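Local atomic coordinates of RNA-dependent RNA Polymerase (Bombyx mori cytoplasmic polyhedrosis virus, PDB entry 6TZ0), a protein that catalyses RNA-templated RNA synthesis, making plus strands by fully conservative transcription and minus strands during replication of the double-stranded RNA viral genome. Residues F12-R16 with V158-T162; L777-F782 with Y845-P849; M863-G868 with Y1141-Q1147. All coordinates share one frame; numbering follows the deposited sequence.

Interaction 1: residues F12-R16 with V158-T162; sequences FSETR and VWYQT
Arg16 lays its guanidinium over one face of the Trp159 indole, a cation-pi stack that joins the C-terminal ends of two helices, 11-15 and 145-160. Its CZ stands 3.9 Å from the centroid of the six-membered ring of Trp159, almost along the ring normal, with the two planes 28° apart. NH1 rides above the outer end of the benzene ring, 3.6 Å from Trp159 CH2, while NH2 lies nearer the ring fusion. From there Arg16 NH2 also makes a weak hydrogen bond to the backbone O of Trp159 (3.2 Å). Arginine suits the place because a flat cation can stack and donate at once, and its chain, extended from CG to NE, spans the gap between the helices. The indole gets there with CG anti to the Trp159 backbone N (chi1 -173°), which swings the ring to the arginine although CB sets out away from the neighbouring helix.

Both Arg16 and Gln161 are the first residues past their helices to leave helical geometry, each with positive phi. Where the chains run closest, at Ser13 and Val158, a small residue meets a branched one: Ser13 CB rests 3.8 Å from Val158 CG1, and the Ser13 hydroxyl bonds back to Thr10 O. The same Val158 methyl packs obliquely on the Phe12 ring. Gln161, extended beyond CG, reaches across to the helix end, where Gln161 NE2 donates to Ser13 O at 2.8 Å in a bent hydrogen bond, the nitrogen standing 24° out of the carbonyl plane.

Interaction 2: residues L777-F782 with Y845-P849; sequences LKMLGF and YPAYP
Lys778 crosses the gap between helix 774-786 and the extended loop 845-849, and ends above the ring of Tyr848. Its CB and CG pass the phenol end of Tyr845, with CG 3.7 Å from Tyr845 OH. CD then meets the proline ring at Pro846 CB (3.8 Å). Bends at chi3 and chi4, 82° and 75°, turn the amine over the middle of the Tyr848 face, where NZ lies 3.4 Å from the ring centroid in a cation-pi contact. A salt bridge from NZ to Asp860 gives this buried charge a second, anionic partner. Lysine fits because its long apolar shaft can pack on Tyr845 and proline before the charge appears. The Tyr845 hydroxyl sits at the backbone O of Lys778, but the separation is too short to trust and the hydrogen bond is doubtful. The Tyr848 ring, besides carrying the amine on its face, turns an edge to the face of Phe782 in a T-shaped pair with centroids 5.8 Å apart, and its OH abuts Met779 CB at 3.4 Å. The loop thus lies along one flank of helix 774-786, while Met779 also touches helix 145-160 and Tyr845 and Leu777 reach helix 754-766.

Interaction 3: residues M863-G868 with Y1141-Q1147; sequences MFTARG and YVLSPRQ
The Phe864 ring meets Gln1147 edge-on: the backbone O of Gln1147 lies in the ring plane, 3.3 Å from Phe864 CE1, consistent with weak attraction to the slightly positive ring rim. Beyond this, the ring touches Leu1187 of helix 1174-1188 as well as Leu768 and Ile1190. The second flat group, the Gln1147 amide, serves the loop that leads into a short two-stranded antiparallel sheet, 867-868 with 1141-1142. Gln1147 CG is anti to the backbone N (chi1 -170°), and the extended chain carries NE2 between two backbone carbonyls. Gln1147 NE2 donates to Met863 O at 3.0 Å, close to the amide plane, and to Thr865 O at 3.2 Å, tilted from that plane. Both oxygens are approached from above their carbonyl planes. A glutamine suits the site because one primary amide can grip two oxygens two residues apart, tying the backbone on both sides of Phe864. The third flat group, the Arg867 guanidinium, stands oblique to this amide at 38° and is held elsewhere, by a salt bridge to Asp765 and by NE to Glu844 O.

Ala866, with only a methyl, packs against Leu1143: its CB is 3.7 Å from Leu1143 CD2 and also touches Tyr1141 CB. Gly868 suits its place because, at its positive phi, a CB would jam against Arg867 O and crowd Val1142 CG2. In the hydrogen-bonded pair Arg867 and Val1142, whose side chains share a face of the sheet, Arg867 N points almost straight at Val1142 O (2.8 Å), whereas Val1142 N reaches Arg867 O from above its carbonyl plane.

Interaction 1 is partly buried and lies farthest out, whereas interactions 2 and 3 are buried. Interactions 1 and 2 touch: Met779 SD packs against the Trp159 ring, and the ring of Phe12 meets that of Tyr848 edge-to-face, so helix 774-786 packs on helix 145-160 and loop 845-849 on helix 11-15. On its other flank interaction 2 meets interaction 3 through Met863, which packs on Lys778 and Leu777, and through Pro846 against Thr865. Interactions 1 and 3 do not touch. Both outer and middle contacts use a cation over an aromatic face, but the buried lysine also has a carboxylate; interaction 3 relies instead on backbone pairing and a glutamine amide.

Interaction 1: residues F12-R16 with V158-T162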
loop_
_atom_site.group_PDB
_atom_site.type_symbol
_atom_site.label_atom_id
_atom_site.label_comp_id
_atom_site.label_asym_id
_atom_site.label_seq_id
_atom_site.Cartn_x
_atom_site.Cartn_y
_atom_site.Cartn_z
ATOM N N PHE A 12 21.635 40.668 -16.700
ATOM C CA PHE A 12 21.375 39.250 -16.909
ATOM C C PHE A 12 20.015 39.016 -17.546
ATOM O O PHE A 12 19.861 38.083 -18.339
ATOM C CB PHE A 12 21.474 38.490 -15.589
ATOM C CG PHE A 12 20.984 37.073 -15.671
ATOM C CD1 PHE A 12 21.693 36.123 -16.381
ATOM C CD2 PHE A 12 19.812 36.694 -15.039
ATOM C CE1 PHE A 12 21.239 34.822 -16.467
ATOM C CE2 PHE A 12 19.354 35.397 -15.119
ATOM C CZ PHE A 12 20.069 34.460 -15.834
ATOM N N SER A 13 19.022 39.848 -17.228
ATOM C CA SER A 13 17.690 39.664 -17.788
ATOM C C SER A 13 17.639 39.958 -19.280
ATOM O O SER A 13 16.701 39.519 -19.952
ATOM C CB SER A 13 16.682 40.554 -17.070
ATOM O OG SER A 13 16.918 41.912 -17.376
ATOM N N GLU A 14 18.623 40.680 -19.815
ATOM C CA GLU A 14 18.664 40.987 -21.232
ATOM C C GLU A 14 19.651 40.144 -22.022
ATOM O O GLU A 14 19.465 39.985 -23.230
ATOM C CB GLU A 14 18.982 42.474 -21.441
ATOM C CG GLU A 14 20.333 42.900 -20.931
ATOM C CD GLU A 14 20.551 44.388 -21.058
ATOM O OE1 GLU A 14 19.629 45.083 -21.533
ATOM O OE2 GLU A 14 21.640 44.865 -20.676
ATOM N N THR A 15 20.670 39.578 -21.377
ATOM C CA THR A 15 21.668 38.773 -22.066
ATOM C C THR A 15 21.565 37.287 -21.773
ATOM O O THR A 15 21.996 36.487 -22.605
ATOM C CB THR A 15 23.080 39.244 -21.702
ATOM O OG1 THR A 15 23.282 39.100 -20.293
ATOM C CG2 THR A 15 23.265 40.694 -22.078
ATOM N N ARG A 16 21.021 36.920 -20.605
ATOM C CA ARG A 16 20.878 35.538 -20.128
ATOM C C ARG A 16 22.217 34.812 -20.064
ATOM O O ARG A 16 22.290 33.599 -20.256
ATOM C CB ARG A 16 19.860 34.756 -20.961
ATOM C CG ARG A 16 18.464 35.327 -20.850
ATOM C CD ARG A 16 17.454 34.549 -21.663
ATOM N NE ARG A 16 16.150 35.203 -21.652
ATOM C CZ ARG A 16 15.095 34.777 -22.334
ATOM N NH1 ARG A 16 15.183 33.685 -23.076
ATOM N NH2 ARG A 16 13.952 35.439 -22.269
ATOM N N VAL A 158 12.370 38.197 -14.964
ATOM C CA VAL A 158 13.632 38.118 -15.696
ATOM C C VAL A 158 13.410 37.545 -17.095
ATOM O O VAL A 158 14.065 37.964 -18.058
ATOM C CB VAL A 158 14.662 37.322 -14.876
ATOM C CG1 VAL A 158 15.948 37.083 -15.640
ATOM C CG2 VAL A 158 14.976 38.089 -13.626
ATOM N N TRP A 159 12.443 36.634 -17.249
ATOM C CA TRP A 159 12.174 36.099 -18.580
ATOM C C TRP A 159 11.530 37.144 -19.484
ATOM O O TRP A 159 11.992 37.366 -20.608
ATOM C CB TRP A 159 11.282 34.866 -18.500
ATOM C CG TRP A 159 11.110 34.169 -19.826
ATOM C CD1 TRP A 159 10.133 34.396 -20.748
ATOM C CD2 TRP A 159 11.910 33.102 -20.349
ATOM N NE1 TRP A 159 10.296 33.569 -21.824
ATOM C CE2 TRP A 159 11.377 32.759 -21.603
ATOM C CE3 TRP A 159 13.033 32.415 -19.885
ATOM C CZ2 TRP A 159 11.925 31.760 -22.396
ATOM C CZ3 TRP A 159 13.573 31.425 -20.671
ATOM C CH2 TRP A 159 13.020 31.106 -21.911
ATOM N N TYR A 160 10.467 37.800 -19.023
ATOM C CA TYR A 160 9.740 38.706 -19.903
ATOM C C TYR A 160 10.247 40.140 -19.878
ATOM O O TYR A 160 9.699 40.975 -20.603
ATOM C CB TYR A 160 8.251 38.670 -19.567
ATOM C CG TYR A 160 7.598 37.407 -20.049
ATOM C CD1 TYR A 160 7.137 37.305 -21.352
ATOM C CD2 TYR A 160 7.497 36.298 -19.227
ATOM C CE1 TYR A 160 6.556 36.150 -21.808
ATOM C CE2 TYR A 160 6.920 35.134 -19.678
ATOM C CZ TYR A 160 6.455 35.069 -20.971
ATOM O OH TYR A 160 5.876 33.912 -21.424
ATOM N N GLN A 161 11.234 40.450 -19.027
ATOM C CA GLN A 161 11.954 41.732 -18.949
ATOM C C GLN A 161 11.070 42.920 -18.572
ATOM O O GLN A 161 11.554 44.052 -18.512
ATOM C CB GLN A 161 12.704 42.051 -20.245
ATOM C CG GLN A 161 13.818 41.097 -20.575
ATOM C CD GLN A 161 14.565 41.505 -21.824
ATOM O OE1 GLN A 161 14.287 42.546 -22.413
ATOM N NE2 GLN A 161 15.491 40.665 -22.259
ATOM N N THR A 162 9.782 42.702 -18.318
ATOM C CA THR A 162 8.846 43.749 -17.951
ATOM C C THR A 162 8.081 43.282 -16.730
ATOM O O THR A 162 8.128 42.107 -16.358
ATOM C CB THR A 162 7.838 44.083 -19.060
ATOM O OG1 THR A 162 7.001 42.947 -19.301
ATOM C CG2 THR A 162 8.534 44.484 -20.353
#

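Interaction 2: residues L777-F782 with Y845-P849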
loop_
_atom_site.group_PDB
_atom_site.type_symbol
_atom_site.label_atom_id
_atom_site.label_comp_id
_atom_site.label_asym_id
_atom_site.label_seq_id
_atom_site.Cartn_x
_atom_site.Cartn_y
_atom_site.Cartn_z
ATOM N N LEU A 777 11.517 26.636 -17.724
ATOM C CA LEU A 777 11.547 25.754 -16.569
ATOM C C LEU A 777 12.941 25.694 -15.950
ATOM O O LEU A 777 13.076 25.574 -14.725
ATOM C CB LEU A 777 11.037 24.381 -17.001
ATOM C CG LEU A 777 10.871 23.199 -16.063
ATOM C CD1 LEU A 777 9.607 22.483 -16.425
ATOM C CD2 LEU A 777 12.013 22.276 -16.319
ATOM N N LYS A 778 13.988 25.818 -16.773
ATOM C CA LYS A 778 15.340 25.911 -16.225
ATOM C C LYS A 778 15.534 27.214 -15.458
ATOM O O LYS A 778 16.161 27.231 -14.390
ATOM C CB LYS A 778 16.388 25.779 -17.332
ATOM C CG LYS A 778 17.816 25.685 -16.793
ATOM C CD LYS A 778 18.812 25.217 -17.845
ATOM C CE LYS A 778 19.279 26.328 -18.761
ATOM N NZ LYS A 778 20.248 27.204 -18.059
ATOM N N MET A 779 14.978 28.311 -15.974
ATOM C CA MET A 779 15.069 29.584 -15.260
ATOM C C MET A 779 14.274 29.556 -13.958
ATOM O O MET A 779 14.713 30.108 -12.940
ATOM C CB MET A 779 14.601 30.726 -16.157
ATOM C CG MET A 779 14.820 32.096 -15.556
ATOM S SD MET A 779 14.468 33.429 -16.697
ATOM C CE MET A 779 15.882 33.283 -17.776
ATOM N N LEU A 780 13.120 28.885 -13.967
ATOM C CA LEU A 780 12.299 28.771 -12.767
ATOM C C LEU A 780 12.997 27.952 -11.690
ATOM O O LEU A 780 12.969 28.317 -10.507
ATOM C CB LEU A 780 10.957 28.149 -13.131
ATOM C CG LEU A 780 9.917 28.015 -12.033
ATOM C CD1 LEU A 780 9.548 29.381 -11.521
ATOM C CD2 LEU A 780 8.714 27.326 -12.594
ATOM N N GLY A 781 13.646 26.854 -12.081
ATOM C CA GLY A 781 14.429 26.090 -11.124
ATOM C C GLY A 781 15.648 26.830 -10.606
ATOM O O GLY A 781 16.009 26.685 -9.431
ATOM N N PHE A 782 16.289 27.637 -11.461
ATOM C CA PHE A 782 17.397 28.472 -11.004
ATOM C C PHE A 782 16.947 29.486 -9.963
ATOM O O PHE A 782 17.637 29.701 -8.964
ATOM C CB PHE A 782 18.050 29.194 -12.180
ATOM C CG PHE A 782 19.059 30.232 -11.769
ATOM C CD1 PHE A 782 20.289 29.865 -11.257
ATOM C CD2 PHE A 782 18.774 31.582 -11.910
ATOM C CE1 PHE A 782 21.211 30.826 -10.883
ATOM C CE2 PHE A 782 19.687 32.539 -11.539
ATOM C CZ PHE A 782 20.908 32.162 -11.025
ATOM N N TYR A 845 23.141 21.777 -10.807
ATOM C CA TYR A 845 22.111 22.345 -11.647
ATOM C C TYR A 845 22.718 22.814 -12.969
ATOM O O TYR A 845 23.896 23.179 -13.008
ATOM C CB TYR A 845 21.434 23.513 -10.917
ATOM C CG TYR A 845 20.168 23.996 -11.546
ATOM C CD1 TYR A 845 19.000 23.270 -11.414
ATOM C CD2 TYR A 845 20.137 25.170 -12.274
ATOM C CE1 TYR A 845 17.846 23.687 -11.993
ATOM C CE2 TYR A 845 18.980 25.603 -12.853
ATOM C CZ TYR A 845 17.838 24.856 -12.705
ATOM O OH TYR A 845 16.674 25.269 -13.280
ATOM N N PRO A 846 21.972 22.750 -14.076
ATOM C CA PRO A 846 22.507 23.236 -15.355
ATOM C C PRO A 846 22.757 24.736 -15.357
ATOM O O PRO A 846 21.937 25.525 -14.886
ATOM C CB PRO A 846 21.413 22.855 -16.357
ATOM C CG PRO A 846 20.734 21.715 -15.735
ATOM C CD PRO A 846 20.735 21.978 -14.273
ATOM N N ALA A 847 23.898 25.121 -15.910
ATOM C CA ALA A 847 24.412 26.474 -15.789
ATOM C C ALA A 847 24.185 27.296 -17.050
ATOM O O ALA A 847 23.976 26.769 -18.142
ATOM C CB ALA A 847 25.905 26.448 -15.452
ATOM N N TYR A 848 24.228 28.606 -16.870
ATOM C CA TYR A 848 24.190 29.591 -17.943
ATOM C C TYR A 848 25.610 29.887 -18.413
ATOM O O TYR A 848 26.570 29.473 -17.761
ATOM C CB TYR A 848 23.473 30.842 -17.434
ATOM C CG TYR A 848 21.986 30.672 -17.279
ATOM C CD1 TYR A 848 21.133 30.894 -18.347
ATOM C CD2 TYR A 848 21.437 30.269 -16.071
ATOM C CE1 TYR A 848 19.779 30.735 -18.219
ATOM C CE2 TYR A 848 20.078 30.108 -15.929
ATOM C CZ TYR A 848 19.256 30.342 -17.008
ATOM O OH TYR A 848 17.903 30.182 -16.880
ATOM N N PRO A 849 25.789 30.548 -19.568
ATOM C CA PRO A 849 27.153 30.897 -20.017
ATOM C C PRO A 849 27.911 31.803 -19.058
ATOM O O PRO A 849 27.476 32.908 -18.740
ATOM C CB PRO A 849 26.902 31.595 -21.355
ATOM C CG PRO A 849 25.690 30.987 -21.856
ATOM C CD PRO A 849 24.825 30.726 -20.675
#

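Interaction 3: residues M863-G868 with Y1141-Q1147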
loop_
_atom_site.group_PDB
_atom_site.type_symbol
_atom_site.label_atom_id
_atom_site.label_comp_id
_atom_site.label_asym_id
_atom_site.label_seq_id
_atom_site.Cartn_x
_atom_site.Cartn_y
_atom_site.Cartn_z
ATOM N N MET A 863 18.870 20.880 -20.935
ATOM C CA MET A 863 18.128 20.063 -19.989
ATOM C C MET A 863 18.538 18.601 -20.020
ATOM O O MET A 863 17.972 17.800 -19.272
ATOM C CB MET A 863 16.634 20.188 -20.268
ATOM C CG MET A 863 16.155 21.613 -20.175
ATOM S SD MET A 863 16.568 22.323 -18.582
ATOM C CE MET A 863 15.492 21.370 -17.542
ATOM N N PHE A 864 19.504 18.236 -20.860
ATOM C CA PHE A 864 19.965 16.864 -20.980
ATOM C C PHE A 864 21.406 16.707 -20.528
ATOM O O PHE A 864 22.066 15.740 -20.912
ATOM C CB PHE A 864 19.830 16.385 -22.419
ATOM C CG PHE A 864 18.455 16.501 -22.959
ATOM C CD1 PHE A 864 17.470 15.622 -22.571
ATOM C CD2 PHE A 864 18.147 17.484 -23.872
ATOM C CE1 PHE A 864 16.215 15.726 -23.083
ATOM C CE2 PHE A 864 16.886 17.590 -24.395
ATOM C CZ PHE A 864 15.914 16.713 -23.993
ATOM N N THR A 865 21.917 17.636 -19.734
ATOM C CA THR A 865 23.303 17.542 -19.314
ATOM C C THR A 865 23.445 16.592 -18.132
ATOM O O THR A 865 22.544 16.450 -17.299
ATOM C CB THR A 865 23.865 18.927 -18.982
ATOM O OG1 THR A 865 25.239 18.813 -18.599
ATOM C CG2 THR A 865 23.088 19.593 -17.875
ATOM N N ALA A 866 24.582 15.909 -18.091
ATOM C CA ALA A 866 24.826 14.897 -17.084
ATOM C C ALA A 866 25.181 15.546 -15.755
ATOM O O ALA A 866 25.692 16.664 -15.689
ATOM C CB ALA A 866 25.941 13.958 -17.528
ATOM N N ARG A 867 24.902 14.821 -14.684
ATOM C CA ARG A 867 25.230 15.263 -13.342
ATOM C C ARG A 867 26.275 14.324 -12.767
ATOM O O ARG A 867 26.821 13.472 -13.468
ATOM C CB ARG A 867 23.984 15.321 -12.461
ATOM C CG ARG A 867 23.027 16.404 -12.896
ATOM C CD ARG A 867 21.812 16.481 -12.010
ATOM N NE ARG A 867 20.931 17.566 -12.424
ATOM C CZ ARG A 867 19.912 17.419 -13.259
ATOM N NH1 ARG A 867 19.163 18.462 -13.586
ATOM N NH2 ARG A 867 19.633 16.227 -13.755
ATOM N N GLY A 868 26.564 14.498 -11.486
ATOM C CA GLY A 868 27.603 13.710 -10.863
ATOM C C GLY A 868 28.950 14.382 -10.976
ATOM O O GLY A 868 29.051 15.604 -10.842
ATOM N N TYR A 1141 29.548 9.769 -14.825
ATOM C CA TYR A 1141 28.426 10.660 -15.091
ATOM C C TYR A 1141 27.115 10.021 -14.641
ATOM O O TYR A 1141 27.032 8.812 -14.422
ATOM C CB TYR A 1141 28.358 11.035 -16.573
ATOM C CG TYR A 1141 28.124 9.887 -17.534
ATOM C CD1 TYR A 1141 29.186 9.159 -18.049
ATOM C CD2 TYR A 1141 26.846 9.561 -17.959
ATOM C CE1 TYR A 1141 28.973 8.130 -18.934
ATOM C CE2 TYR A 1141 26.628 8.536 -18.842
ATOM C CZ TYR A 1141 27.696 7.821 -19.324
ATOM O OH TYR A 1141 27.493 6.794 -20.206
ATOM N N VAL A 1142 26.084 10.857 -14.494
ATOM C CA VAL A 1142 24.754 10.425 -14.064
ATOM C C VAL A 1142 23.713 11.077 -14.967
ATOM O O VAL A 1142 23.662 12.308 -15.066
ATOM C CB VAL A 1142 24.467 10.780 -12.591
ATOM C CG1 VAL A 1142 23.035 10.459 -12.240
ATOM C CG2 VAL A 1142 25.386 10.035 -11.641
ATOM N N LEU A 1143 22.886 10.258 -15.617
ATOM C CA LEU A 1143 21.654 10.705 -16.265
ATOM C C LEU A 1143 20.459 10.036 -15.592
ATOM O O LEU A 1143 20.593 9.357 -14.574
ATOM C CB LEU A 1143 21.638 10.407 -17.766
ATOM C CG LEU A 1143 22.332 11.354 -18.750
ATOM C CD1 LEU A 1143 21.944 12.796 -18.477
ATOM C CD2 LEU A 1143 23.812 11.186 -18.787
ATOM N N SER A 1144 19.282 10.227 -16.174
ATOM C CA SER A 1144 18.043 9.693 -15.633
ATOM C C SER A 1144 17.135 9.234 -16.763
ATOM O O SER A 1144 17.180 9.792 -17.864
ATOM C CB SER A 1144 17.324 10.750 -14.780
ATOM O OG SER A 1144 16.102 10.258 -14.265
ATOM N N PRO A 1145 16.320 8.201 -16.531
ATOM C CA PRO A 1145 15.397 7.754 -17.585
ATOM C C PRO A 1145 14.277 8.734 -17.892
ATOM O O PRO A 1145 13.824 8.780 -19.040
ATOM C CB PRO A 1145 14.851 6.433 -17.031
ATOM C CG PRO A 1145 15.889 5.969 -16.090
ATOM C CD PRO A 1145 16.443 7.200 -15.459
ATOM N N ARG A 1146 13.801 9.508 -16.913
ATOM C CA ARG A 1146 12.838 10.563 -17.212
ATOM C C ARG A 1146 13.474 11.707 -17.979
ATOM O O ARG A 1146 12.772 12.446 -18.674
ATOM C CB ARG A 1146 12.215 11.099 -15.925
ATOM C CG ARG A 1146 11.347 10.108 -15.200
ATOM C CD ARG A 1146 10.063 9.897 -15.964
ATOM N NE ARG A 1146 9.179 8.944 -15.308
ATOM C CZ ARG A 1146 8.036 8.520 -15.830
ATOM N NH1 ARG A 1146 7.290 7.649 -15.171
ATOM N NH2 ARG A 1146 7.641 8.971 -17.011
ATOM N N GLN A 1147 14.787 11.866 -17.860
ATOM C CA GLN A 1147 15.502 12.919 -18.561
ATOM C C GLN A 1147 15.745 12.532 -20.017
ATOM O O GLN A 1147 15.525 13.334 -20.928
ATOM C CB GLN A 1147 16.817 13.194 -17.827
ATOM C CG GLN A 1147 17.577 14.410 -18.289
ATOM C CD GLN A 1147 18.840 14.633 -17.490
ATOM O OE1 GLN A 1147 19.216 13.804 -16.665
ATOM N NE2 GLN A 1147 19.487 15.764 -17.714
#